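Local coordinates for protein molybdopterin biosynthesis enzyme, MoaB (PDB 3MCH) that probably binds molybdopterin and takes part in its processing during molybdenum cofactor biosynthesis, at residues 9-14 with 43-48; 86-91 with 114-119; 1-6 with 36-41; 96-101 with 140-145. All blocks are in the same frame, centred on the assembly; numbering follows the deposited sequence.

Interaction 1 of 4, residues 9-14 with 43-48; sequences VSDKGF and VPDEPP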
loop_
_atom_site.group_PDB
_atom_site.type_symbol
_atom_site.label_atom_id
_atom_site.label_comp_id
_atom_site.label_asym_id
_atom_site.label_seq_id
_atom_site.Cartn_x
_atom_site.Cartn_y
_atom_site.Cartn_z
ATOM N N VAL B 9 -13.453 8.044 -17.268
ATOM C CA VAL B 9 -14.591 7.412 -16.616
ATOM C C VAL B 9 -15.537 8.342 -15.866
ATOM O O VAL B 9 -15.164 8.925 -14.846
ATOM C CB VAL B 9 -14.111 6.390 -15.551
ATOM C CG1 VAL B 9 -15.309 5.674 -14.934
ATOM C CG2 VAL B 9 -13.155 5.388 -16.180
ATOM N N SER B 10 -16.759 8.473 -16.382
ATOM C CA SER B 10 -17.793 9.309 -15.773
ATOM C C SER B 10 -19.082 9.155 -16.572
ATOM O O SER B 10 -19.047 8.859 -17.765
ATOM C CB SER B 10 -17.276 10.743 -15.666
ATOM O OG SER B 10 -18.336 11.611 -15.280
ATOM N N ASP B 11 -20.218 9.368 -15.914
ATOM C CA ASP B 11 -21.509 9.274 -16.584
ATOM C C ASP B 11 -21.713 10.672 -17.164
ATOM O O ASP B 11 -22.418 10.846 -18.158
ATOM C CB ASP B 11 -22.648 8.935 -15.614
ATOM C CG ASP B 11 -22.505 7.562 -14.993
ATOM O OD1 ASP B 11 -22.196 6.598 -15.724
ATOM O OD2 ASP B 11 -22.718 7.444 -13.769
ATOM N N LYS B 12 -21.093 11.665 -16.531
ATOM C CA LYS B 12 -21.211 13.050 -16.970
ATOM C C LYS B 12 -20.622 13.310 -18.353
ATOM O O LYS B 12 -20.774 14.398 -18.907
ATOM C CB LYS B 12 -20.565 13.979 -15.936
ATOM C CG LYS B 12 -21.252 13.932 -14.578
ATOM C CD LYS B 12 -20.655 14.926 -13.594
ATOM C CE LYS B 12 -21.426 14.916 -12.281
ATOM N NZ LYS B 12 -20.917 15.927 -11.312
ATOM N N GLY B 13 -19.954 12.303 -18.908
ATOM C CA GLY B 13 -19.369 12.443 -20.228
ATOM C C GLY B 13 -20.361 12.069 -21.315
ATOM O O GLY B 13 -20.047 12.124 -22.499
ATOM N N PHE B 14 -21.567 11.688 -20.907
ATOM C CA PHE B 14 -22.613 11.302 -21.850
ATOM C C PHE B 14 -23.850 12.162 -21.620
ATOM O O PHE B 14 -24.987 11.707 -21.787
ATOM C CB PHE B 14 -22.948 9.820 -21.658
ATOM C CG PHE B 14 -21.796 8.904 -21.949
ATOM C CD1 PHE B 14 -21.596 8.408 -23.233
ATOM C CD2 PHE B 14 -20.877 8.579 -20.955
ATOM C CE1 PHE B 14 -20.499 7.601 -23.524
ATOM C CE2 PHE B 14 -19.777 7.774 -21.235
ATOM C CZ PHE B 14 -19.588 7.285 -22.524
ATOM N N VAL B 43 -16.227 6.592 -20.984
ATOM C CA VAL B 43 -17.002 5.432 -20.573
ATOM C C VAL B 43 -17.814 5.802 -19.338
ATOM O O VAL B 43 -17.362 6.586 -18.503
ATOM C CB VAL B 43 -16.078 4.225 -20.266
ATOM C CG1 VAL B 43 -15.303 4.466 -18.976
ATOM C CG2 VAL B 43 -16.897 2.951 -20.173
ATOM N N PRO B 44 -19.041 5.265 -19.221
ATOM C CA PRO B 44 -19.897 5.562 -18.068
ATOM C C PRO B 44 -19.330 4.987 -16.769
ATOM O O PRO B 44 -18.389 4.193 -16.793
ATOM C CB PRO B 44 -21.225 4.900 -18.444
ATOM C CG PRO B 44 -21.198 4.875 -19.945
ATOM C CD PRO B 44 -19.777 4.487 -20.231
ATOM N N ASP B 45 -19.908 5.398 -15.644
ATOM C CA ASP B 45 -19.489 4.908 -14.334
ATOM C C ASP B 45 -20.214 3.582 -14.173
ATOM O O ASP B 45 -21.038 3.422 -13.275
ATOM C CB ASP B 45 -19.961 5.850 -13.224
ATOM C CG ASP B 45 -19.024 7.014 -13.011
ATOM O OD1 ASP B 45 -17.843 6.770 -12.693
ATOM O OD2 ASP B 45 -19.466 8.171 -13.159
ATOM N N GLU B 46 -19.920 2.638 -15.057
ATOM C CA GLU B 46 -20.549 1.329 -14.997
ATOM C C GLU B 46 -19.423 0.320 -15.102
ATOM O O GLU B 46 -18.847 0.132 -16.171
ATOM C CB GLU B 46 -21.577 1.066 -16.098
ATOM C CG GLU B 46 -22.884 1.822 -15.927
ATOM C CD GLU B 46 -23.640 1.405 -14.679
ATOM O OE1 GLU B 46 -23.835 0.185 -14.481
ATOM O OE2 GLU B 46 -24.046 2.295 -13.902
ATOM N N PRO B 47 -19.095 -0.349 -13.988
ATOM C CA PRO B 47 -18.025 -1.348 -13.971
ATOM C C PRO B 47 -17.998 -2.256 -15.204
ATOM O O PRO B 47 -16.944 -2.455 -15.806
ATOM C CB PRO B 47 -18.295 -2.108 -12.680
ATOM C CG PRO B 47 -18.789 -1.024 -11.775
ATOM C CD PRO B 47 -19.747 -0.256 -12.668
ATOM N N PRO B 48 -19.158 -2.817 -15.599
ATOM C CA PRO B 48 -19.207 -3.698 -16.770
ATOM C C PRO B 48 -18.627 -3.050 -18.025
ATOM O O PRO B 48 -17.877 -3.675 -18.776
ATOM C CB PRO B 48 -20.701 -3.987 -16.921
ATOM C CG PRO B 48 -21.187 -3.945 -15.520
ATOM C CD PRO B 48 -20.483 -2.733 -14.958
#
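D11 and D45 bring two carboxylates together, OD2 of D11 lying 3.4 Å from OD2 of D45. The two residues sit in the loops that follow parallel strands 2-9 and 35-43 of the alpha/beta fold. The carboxylate planes are nearly perpendicular, 86° apart. Each aspartate also turns to the backbone of the other. D45 N donates to D11 OD1 at 2.6 Å, from above the carboxylate plane. D11 N donates to D45 OD2 in a weak bond of 3.1 Å. D45 is the centre of an inverse gamma turn. D11 OD2 also forms a salt bridge with R77, which pairs with E46 too. With an alanine in place of D11 the carboxylate goes, and D45 N would probably be left without this acceptor and R77 with one partner fewer. S10 N bonds to V43 O at 2.9 Å and continues the strand pairing. The F14 ring comes up to P44, with CE2 3.4 Å from P44 CD, and has V43 C at its edge. Before the loops V9 and V43 form a parallel bridge. V43 CG1 stands between the backbone N and the carbonyl carbon (chi1 71°), which brings it 3.6 Å from V9 CG2.

Interaction 2 of 4, residues 86-91 with 114-119; sequences ELLDRE and RGVAGV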
loop_
_atom_site.group_PDB
_atom_site.type_symbol
_atom_site.label_atom_id
_atom_site.label_comp_id
_atom_site.label_asym_id
_atom_site.label_seq_id
_atom_site.Cartn_x
_atom_site.Cartn_y
_atom_site.Cartn_z
ATOM N N GLU B 86 -10.325 -6.205 -10.681
ATOM C CA GLU B 86 -10.881 -7.463 -11.153
ATOM C C GLU B 86 -10.301 -7.940 -12.481
ATOM O O GLU B 86 -10.432 -9.113 -12.830
ATOM C CB GLU B 86 -12.403 -7.339 -11.253
ATOM C CG GLU B 86 -13.088 -7.241 -9.894
ATOM C CD GLU B 86 -14.480 -6.642 -9.972
ATOM O OE1 GLU B 86 -15.207 -6.944 -10.937
ATOM O OE2 GLU B 86 -14.851 -5.878 -9.055
ATOM N N LEU B 87 -9.651 -7.037 -13.212
ATOM C CA LEU B 87 -9.064 -7.373 -14.509
ATOM C C LEU B 87 -7.544 -7.532 -14.478
ATOM O O LEU B 87 -6.942 -7.960 -15.461
ATOM C CB LEU B 87 -9.421 -6.295 -15.539
ATOM C CG LEU B 87 -10.889 -6.103 -15.927
ATOM C CD1 LEU B 87 -11.022 -4.888 -16.833
ATOM C CD2 LEU B 87 -11.411 -7.354 -16.620
ATOM N N LEU B 88 -6.925 -7.192 -13.354
ATOM C CA LEU B 88 -5.471 -7.276 -13.224
ATOM C C LEU B 88 -4.936 -8.654 -12.874
ATOM O O LEU B 88 -5.553 -9.386 -12.104
ATOM C CB LEU B 88 -4.991 -6.295 -12.157
ATOM C CG LEU B 88 -5.405 -4.839 -12.347
ATOM C CD1 LEU B 88 -4.907 -4.017 -11.162
ATOM C CD2 LEU B 88 -4.849 -4.313 -13.659
ATOM N N ASP B 89 -3.779 -8.998 -13.437
ATOM C CA ASP B 89 -3.146 -10.279 -13.141
ATOM C C ASP B 89 -2.331 -10.088 -11.868
ATOM O O ASP B 89 -2.142 -11.021 -11.086
ATOM C CB ASP B 89 -2.215 -10.720 -14.275
ATOM C CG ASP B 89 -2.950 -10.981 -15.573
ATOM O OD1 ASP B 89 -4.113 -11.439 -15.527
ATOM O OD2 ASP B 89 -2.352 -10.749 -16.643
ATOM N N ARG B 90 -1.844 -8.864 -11.676
ATOM C CA ARG B 90 -1.056 -8.512 -10.498
ATOM C C ARG B 90 -1.046 -6.997 -10.343
ATOM O O ARG B 90 -1.241 -6.267 -11.312
ATOM C CB ARG B 90 0.377 -9.044 -10.620
ATOM C CG ARG B 90 1.170 -8.523 -11.808
ATOM C CD ARG B 90 2.537 -9.197 -11.879
ATOM N NE ARG B 90 3.336 -8.750 -13.021
ATOM C CZ ARG B 90 3.067 -9.038 -14.292
ATOM N NH1 ARG B 90 2.007 -9.780 -14.601
ATOM N NH2 ARG B 90 3.861 -8.587 -15.259
ATOM N N GLU B 91 -0.829 -6.526 -9.122
ATOM C CA GLU B 91 -0.816 -5.092 -8.873
ATOM C C GLU B 91 0.577 -4.521 -8.650
ATOM O O GLU B 91 1.528 -5.254 -8.375
ATOM C CB GLU B 91 -1.706 -4.764 -7.675
ATOM C CG GLU B 91 -3.185 -4.915 -7.979
ATOM C CD GLU B 91 -4.065 -4.562 -6.804
ATOM O OE1 GLU B 91 -3.811 -3.524 -6.152
ATOM O OE2 GLU B 91 -5.024 -5.317 -6.542
ATOM N N ARG B 114 -8.456 6.135 -4.420
ATOM C CA ARG B 114 -8.405 4.695 -4.239
ATOM C C ARG B 114 -7.914 4.033 -5.521
ATOM O O ARG B 114 -7.984 2.816 -5.667
ATOM C CB ARG B 114 -9.796 4.162 -3.883
ATOM C CG ARG B 114 -10.425 4.834 -2.670
ATOM C CD ARG B 114 -11.793 4.238 -2.359
ATOM N NE ARG B 114 -11.704 2.799 -2.139
ATOM C CZ ARG B 114 -11.997 1.874 -3.048
ATOM N NH1 ARG B 114 -12.414 2.229 -4.257
ATOM N NH2 ARG B 114 -11.858 0.590 -2.749
ATOM N N GLY B 115 -7.421 4.839 -6.453
ATOM C CA GLY B 115 -6.947 4.291 -7.710
ATOM C C GLY B 115 -5.879 3.235 -7.524
ATOM O O GLY B 115 -5.018 3.363 -6.648
ATOM N N VAL B 116 -5.947 2.175 -8.325
ATOM C CA VAL B 116 -4.952 1.111 -8.253
ATOM C C VAL B 116 -4.054 1.167 -9.485
ATOM O O VAL B 116 -4.270 1.972 -10.401
ATOM C CB VAL B 116 -5.607 -0.299 -8.178
ATOM C CG1 VAL B 116 -6.510 -0.391 -6.955
ATOM C CG2 VAL B 116 -6.400 -0.588 -9.445
ATOM N N ALA B 117 -3.028 0.325 -9.485
ATOM C CA ALA B 117 -2.100 0.220 -10.600
ATOM C C ALA B 117 -1.768 -1.255 -10.726
ATOM O O ALA B 117 -1.600 -1.946 -9.720
ATOM C CB ALA B 117 -0.832 1.025 -10.321
ATOM N N GLY B 118 -1.686 -1.746 -11.953
ATOM C CA GLY B 118 -1.366 -3.144 -12.131
ATOM C C GLY B 118 -1.117 -3.525 -13.568
ATOM O O GLY B 118 -1.111 -2.681 -14.465
ATOM N N VAL B 119 -0.920 -4.819 -13.783
ATOM C CA VAL B 119 -0.656 -5.334 -15.113
ATOM C C VAL B 119 -1.669 -6.395 -15.512
ATOM O O VAL B 119 -2.089 -7.206 -14.690
ATOM C CB VAL B 119 0.757 -5.969 -15.183
ATOM C CG1 VAL B 119 0.989 -6.628 -16.543
ATOM C CG2 VAL B 119 1.815 -4.899 -14.910
HETATM O O HOH W 1 -2.407 -0.980 -6.797
#
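A classic beta bulge joins these segments: D89 and R90 both face V119 where the short strand 90-91 runs antiparallel to strand 117-120. V119 O takes D89 N at 2.8 Å and R90 N in a weak, longer bond. V119 N returns a bond to R90 O at 2.9 Å. One carbonyl thus serves both residues of the bulge.

The next pair, E91 and G118, is non-hydrogen-bonded and very close, with their CA atoms 3.8 Å apart. L88 lays its CD1 3.8 Å from G118 CA. G118 has no side chain, which is consistent with the close approach of the two backbones here. L88 CD1 also touches V116 CG2.

R90 runs alongside V119. Its CG lies between the backbone N and the carbonyl carbon (chi1 60°), and the chain then extends to NE. This sets one face of the guanidinium over V119 CB, with CB 3.9 Å above its centre. R90 NH2 makes a weak hydrogen bond to L74 O of the second subunit, and R90 also packs on R114 of that second subunit.

Water 1 donates to E91 OE1 at 3.0 Å and accepts from A117 N at 3.1 Å. E91 OE2 pairs with R85. D89 OD2 is held by G121 N.

Strand 90-91 is the outermost strand on this side of the sheet within the chain. Strand 117-120 lies between it and strand 123-128, where L88 meets I125 and V119 meets L124. V116 packs on helix 80-85.

Interaction 3 of 4, residues 1-6 with 36-41; sequences MFRVGI and EVAAYE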
loop_
_atom_site.group_PDB
_atom_site.type_symbol
_atom_site.label_atom_id
_atom_site.label_comp_id
_atom_site.label_asym_id
_atom_site.label_seq_id
_atom_site.Cartn_x
_atom_site.Cartn_y
_atom_site.Cartn_z
ATOM N N MET B 1 9.303 3.849 -27.010
ATOM C CA MET B 1 7.993 4.395 -27.472
ATOM C C MET B 1 6.870 3.432 -27.096
ATOM O O MET B 1 6.836 2.286 -27.553
ATOM C CB MET B 1 8.028 4.611 -28.987
ATOM C CG MET B 1 6.794 5.298 -29.547
ATOM S SD MET B 1 6.426 6.832 -28.682
ATOM C CE MET B 1 7.816 7.855 -29.197
ATOM N N PHE B 2 5.943 3.905 -26.270
ATOM C CA PHE B 2 4.840 3.071 -25.806
ATOM C C PHE B 2 3.474 3.628 -26.191
ATOM O O PHE B 2 3.226 4.825 -26.079
ATOM C CB PHE B 2 4.932 2.928 -24.288
ATOM C CG PHE B 2 6.261 2.424 -23.819
ATOM C CD1 PHE B 2 6.620 1.093 -24.008
ATOM C CD2 PHE B 2 7.177 3.290 -23.226
ATOM C CE1 PHE B 2 7.872 0.631 -23.616
ATOM C CE2 PHE B 2 8.438 2.835 -22.828
ATOM C CZ PHE B 2 8.782 1.505 -23.024
ATOM N N ARG B 3 2.592 2.743 -26.648
ATOM C CA ARG B 3 1.247 3.132 -27.056
ATOM C C ARG B 3 0.374 3.281 -25.825
ATOM O O ARG B 3 0.256 2.361 -25.017
ATOM C CB ARG B 3 0.673 2.082 -28.003
ATOM C CG ARG B 3 1.492 1.949 -29.275
ATOM C CD ARG B 3 1.097 0.724 -30.067
ATOM N NE ARG B 3 -0.280 0.793 -30.534
ATOM C CZ ARG B 3 -1.156 -0.199 -30.414
ATOM N NH1 ARG B 3 -0.798 -1.340 -29.834
ATOM N NH2 ARG B 3 -2.386 -0.053 -30.877
ATOM N N VAL B 4 -0.247 4.449 -25.702
ATOM C CA VAL B 4 -1.080 4.776 -24.554
ATOM C C VAL B 4 -2.546 4.987 -24.895
ATOM O O VAL B 4 -2.879 5.567 -25.923
ATOM C CB VAL B 4 -0.572 6.072 -23.879
ATOM C CG1 VAL B 4 -1.391 6.389 -22.626
ATOM C CG2 VAL B 4 0.894 5.932 -23.541
ATOM N N GLY B 5 -3.410 4.513 -24.006
ATOM C CA GLY B 5 -4.837 4.704 -24.164
ATOM C C GLY B 5 -5.299 5.526 -22.970
ATOM O O GLY B 5 -4.886 5.262 -21.841
ATOM N N ILE B 6 -6.126 6.536 -23.210
ATOM C CA ILE B 6 -6.637 7.373 -22.128
ATOM C C ILE B 6 -8.135 7.109 -22.020
ATOM O O ILE B 6 -8.877 7.326 -22.974
ATOM C CB ILE B 6 -6.377 8.881 -22.412
ATOM C CG1 ILE B 6 -4.869 9.135 -22.507
ATOM C CG2 ILE B 6 -6.981 9.744 -21.302
ATOM C CD1 ILE B 6 -3.996 8.750 -21.280
ATOM N N GLU B 36 2.943 7.656 -27.149
ATOM C CA GLU B 36 2.114 8.032 -28.280
ATOM C C GLU B 36 0.699 7.599 -27.916
ATOM O O GLU B 36 0.441 6.420 -27.650
ATOM C CB GLU B 36 2.603 7.377 -29.581
ATOM C CG GLU B 36 2.787 5.877 -29.549
ATOM C CD GLU B 36 3.472 5.359 -30.805
ATOM O OE1 GLU B 36 3.864 6.186 -31.660
ATOM O OE2 GLU B 36 3.624 4.124 -30.935
ATOM N N VAL B 37 -0.204 8.574 -27.855
ATOM C CA VAL B 37 -1.589 8.305 -27.499
ATOM C C VAL B 37 -2.281 7.689 -28.699
ATOM O O VAL B 37 -2.552 8.369 -29.696
ATOM C CB VAL B 37 -2.310 9.602 -27.069
ATOM C CG1 VAL B 37 -3.769 9.310 -26.737
ATOM C CG2 VAL B 37 -1.603 10.197 -25.851
ATOM N N ALA B 38 -2.555 6.393 -28.588
ATOM C CA ALA B 38 -3.169 5.625 -29.659
ATOM C C ALA B 38 -4.661 5.394 -29.477
ATOM O O ALA B 38 -5.313 4.821 -30.349
ATOM C CB ALA B 38 -2.457 4.292 -29.796
ATOM N N ALA B 39 -5.203 5.825 -28.346
ATOM C CA ALA B 39 -6.625 5.642 -28.101
ATOM C C ALA B 39 -7.145 6.572 -27.028
ATOM O O ALA B 39 -6.424 6.929 -26.099
ATOM C CB ALA B 39 -6.901 4.194 -27.701
ATOM N N TYR B 40 -8.407 6.963 -27.179
ATOM C CA TYR B 40 -9.085 7.823 -26.224
ATOM C C TYR B 40 -10.580 7.538 -26.289
ATOM O O TYR B 40 -11.190 7.606 -27.362
ATOM C CB TYR B 40 -8.835 9.303 -26.527
ATOM C CG TYR B 40 -9.835 10.220 -25.846
ATOM C CD1 TYR B 40 -9.968 10.230 -24.457
ATOM C CD2 TYR B 40 -10.677 11.045 -26.595
ATOM C CE1 TYR B 40 -10.921 11.038 -23.828
ATOM C CE2 TYR B 40 -11.628 11.854 -25.976
ATOM C CZ TYR B 40 -11.745 11.843 -24.596
ATOM O OH TYR B 40 -12.698 12.627 -23.983
ATOM N N GLU B 41 -11.164 7.209 -25.143
ATOM C CA GLU B 41 -12.590 6.923 -25.067
ATOM C C GLU B 41 -13.188 7.429 -23.760
ATOM O O GLU B 41 -12.484 7.616 -22.762
ATOM C CB GLU B 41 -12.847 5.409 -25.182
ATOM C CG GLU B 41 -12.816 4.837 -26.604
ATOM C CD GLU B 41 -13.095 3.332 -26.641
ATOM O OE1 GLU B 41 -14.081 2.891 -26.012
ATOM O OE2 GLU B 41 -12.337 2.587 -27.303
HETATM O O HOH W 2 4.942 1.860 -29.953
#
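Parallel strands 2-9 and 35-43, linked through helix 21-30, form a beta-alpha-beta unit, and R3 to I6 pair here with E36 to Y40. E36 N donates to F2 O, and V4 N to E36 O at 2.9 Å. A beta bulge then shifts the register by one between V4 and G5. V4 O takes A38 N at 2.8 Å and, weakly, A39 N. Past the bulge I6 N bonds to A39 O at 2.9 Å and E41 N to I6 O. The strand segments are twisted 39° against each other.

M1 crosses the E36 side chain at about a right angle. Its CG stands opposite the backbone N (chi1 -174°), and bends at the next two torsions bring the sulfur back over E36. M1 CG lies 3.6 Å from E36 CD, and M1 SD 3.9 Å from E36 CG. Water 2 donates to both M1 O and E36 OE2, at 2.8 Å to the carboxylate oxygen. With an alanine in place of M1 the CG and SD contacts go, and the E36 chain would probably be freer to turn.

R3 CG lies 3.5 Å from E36 OE2, but R3 NH1 bonds to E61 O. I6 O lies near the plane of the Y40 ring, at its edge, 3.4 Å from Y40 CD1. Y40 OH reaches D20, and the ring stacks with H23. I6 CG1 touches V37 CG1 on the face covered by helix 21-30.

The charged ends of R3 and E36 do not meet. Backbone hydrogen bonds therefore carry the direct polar pairing of the strands, while the side chains add mainly van der Waals contact and one water bridge.

Interaction 4 of 4, residues 96-101 with 140-145; sequences AELMRL and EAVLPV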
loop_
_atom_site.group_PDB
_atom_site.type_symbol
_atom_site.label_atom_id
_atom_site.label_comp_id
_atom_site.label_asym_id
_atom_site.label_seq_id
_atom_site.Cartn_x
_atom_site.Cartn_y
_atom_site.Cartn_z
ATOM N N ALA B 96 0.510 3.106 -7.211
ATOM C CA ALA B 96 -0.714 3.623 -6.607
ATOM C C ALA B 96 -0.305 4.621 -5.517
ATOM O O ALA B 96 -0.954 5.646 -5.323
ATOM C CB ALA B 96 -1.535 2.476 -6.008
ATOM N N GLU B 97 0.784 4.317 -4.818
ATOM C CA GLU B 97 1.290 5.197 -3.762
ATOM C C GLU B 97 1.818 6.495 -4.380
ATOM O O GLU B 97 1.593 7.585 -3.854
ATOM C CB GLU B 97 2.405 4.485 -2.985
ATOM C CG GLU B 97 1.935 3.206 -2.316
ATOM C CD GLU B 97 3.067 2.309 -1.844
ATOM O OE1 GLU B 97 4.220 2.494 -2.291
ATOM O OE2 GLU B 97 2.793 1.398 -1.029
ATOM N N LEU B 98 2.519 6.384 -5.503
ATOM C CA LEU B 98 3.046 7.581 -6.148
ATOM C C LEU B 98 1.906 8.494 -6.576
ATOM O O LEU B 98 1.992 9.717 -6.428
ATOM C CB LEU B 98 3.901 7.215 -7.368
ATOM C CG LEU B 98 5.252 6.546 -7.098
ATOM C CD1 LEU B 98 5.967 6.309 -8.417
ATOM C CD2 LEU B 98 6.099 7.426 -6.182
ATOM N N MET B 99 0.828 7.908 -7.093
ATOM C CA MET B 99 -0.306 8.709 -7.544
ATOM C C MET B 99 -1.022 9.426 -6.399
ATOM O O MET B 99 -1.748 10.397 -6.624
ATOM C CB MET B 99 -1.293 7.844 -8.336
ATOM C CG MET B 99 -0.736 7.388 -9.679
ATOM S SD MET B 99 -1.930 6.557 -10.754
ATOM C CE MET B 99 -2.109 4.993 -9.880
ATOM N N ARG B 100 -0.818 8.951 -5.173
ATOM C CA ARG B 100 -1.424 9.590 -4.007
ATOM C C ARG B 100 -0.476 10.647 -3.446
ATOM O O ARG B 100 -0.775 11.286 -2.435
ATOM C CB ARG B 100 -1.751 8.557 -2.923
ATOM C CG ARG B 100 -3.047 7.806 -3.153
ATOM C CD ARG B 100 -3.436 6.982 -1.931
ATOM N NE ARG B 100 -2.725 5.708 -1.841
ATOM C CZ ARG B 100 -3.048 4.624 -2.540
ATOM N NH1 ARG B 100 -4.071 4.655 -3.389
ATOM N NH2 ARG B 100 -2.365 3.500 -2.372
ATOM N N LEU B 101 0.670 10.809 -4.104
ATOM C CA LEU B 101 1.683 11.796 -3.712
ATOM C C LEU B 101 2.145 11.605 -2.268
ATOM O O LEU B 101 2.441 12.576 -1.563
ATOM C CB LEU B 101 1.119 13.212 -3.881
ATOM C CG LEU B 101 0.385 13.511 -5.195
ATOM C CD1 LEU B 101 -0.119 14.960 -5.185
ATOM C CD2 LEU B 101 1.316 13.271 -6.373
ATOM N N GLU B 140 2.419 13.090 -13.096
ATOM C CA GLU B 140 3.766 13.647 -13.038
ATOM C C GLU B 140 4.585 12.929 -11.976
ATOM O O GLU B 140 5.801 12.817 -12.092
ATOM C CB GLU B 140 3.718 15.146 -12.730
ATOM C CG GLU B 140 3.069 15.967 -13.828
ATOM C CD GLU B 140 3.079 17.452 -13.533
ATOM O OE1 GLU B 140 2.729 17.831 -12.397
ATOM O OE2 GLU B 140 3.429 18.239 -14.440
ATOM N N ALA B 141 3.912 12.435 -10.939
ATOM C CA ALA B 141 4.596 11.725 -9.865
ATOM C C ALA B 141 5.157 10.383 -10.338
ATOM O O ALA B 141 6.209 9.940 -9.871
ATOM C CB ALA B 141 3.640 11.511 -8.686
ATOM N N VAL B 142 4.456 9.733 -11.265
ATOM C CA VAL B 142 4.914 8.445 -11.775
ATOM C C VAL B 142 5.783 8.561 -13.030
ATOM O O VAL B 142 6.567 7.665 -13.325
ATOM C CB VAL B 142 3.714 7.504 -12.106
ATOM C CG1 VAL B 142 2.869 7.268 -10.855
ATOM C CG2 VAL B 142 2.869 8.104 -13.208
ATOM N N LEU B 143 5.656 9.669 -13.751
ATOM C CA LEU B 143 6.394 9.877 -14.994
ATOM C C LEU B 143 7.874 9.487 -15.001
ATOM O O LEU B 143 8.346 8.855 -15.945
ATOM C CB LEU B 143 6.254 11.338 -15.449
ATOM C CG LEU B 143 6.848 11.684 -16.820
ATOM C CD1 LEU B 143 6.176 10.841 -17.894
ATOM C CD2 LEU B 143 6.654 13.171 -17.107
ATOM N N PRO B 144 8.632 9.861 -13.955
ATOM C CA PRO B 144 10.058 9.517 -13.917
ATOM C C PRO B 144 10.415 8.038 -14.053
ATOM O O PRO B 144 11.483 7.702 -14.565
ATOM C CB PRO B 144 10.514 10.092 -12.577
ATOM C CG PRO B 144 9.640 11.288 -12.418
ATOM C CD PRO B 144 8.280 10.740 -12.826
ATOM N N VAL B 145 9.531 7.157 -13.594
ATOM C CA VAL B 145 9.795 5.726 -13.655
ATOM C C VAL B 145 8.848 4.992 -14.598
ATOM O O VAL B 145 8.903 3.773 -14.708
ATOM C CB VAL B 145 9.681 5.080 -12.254
ATOM C CG1 VAL B 145 10.665 5.738 -11.297
ATOM C CG2 VAL B 145 8.254 5.214 -11.724
#
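No flat group lies between L98, M99 and L101 on one side and A141, V142 and V145 on the other. The R100 guanidinium has A96 O over one face, 3.6 Å above its centre. R100 NH2 forms a salt bridge with E97 of the third subunit, and E97 of this chain does the same with R100 of the second subunit.

The contact itself joins the end of helix 93-99 to the end of helix 132-142. L98 crosses V142 obliquely, its CB 3.6 Å from V142 CG1. M99 CG approaches the same methyl at 3.8 Å. V142 CG1, anti to the carbonyl carbon (chi1 -59°), is the branch turned to both L98 CB and M99 CG. L98 CD1 reaches V145 CG2 at 4.2 Å. A141 CB packs on L98 O at 3.3 Å and on L101 CD2 at 3.7 Å.

L101 has positive phi (57°) and closes helix 93-99 in a Schellman motif. L98 O receives L101 N at 2.9 Å. A141 O takes T107 OG1 of the second subunit, and M99 O takes S138 OG.

No hydrogen bond crosses between the two segments. Buried apolar packing holds them, while the carbonyls of L98, M99 and A141 find partners elsewhere.

In the fold
Interaction 3 pairs strands 2-9 and 35-43 at one side of the mixed sheet. Interaction 1 continues the same two strands into their following loops, with its centre about 19 Å away. Interaction 2 is at the other side of the sheet, on strands 90-91 and 117-120, with its centre about 18 Å from that of interaction 3. Interaction 4 touches interaction 2 where A96, M99 and R100 pack on G115, V116 and A117; helix 93-99 lies in the chain between strands 90-91 and 117-120. Along the chain interactions 1 and 3 alternate, then 2 and 4 do. Interactions 2 and 4 both meet the second subunit and so lie at the interface of the three-chain assembly.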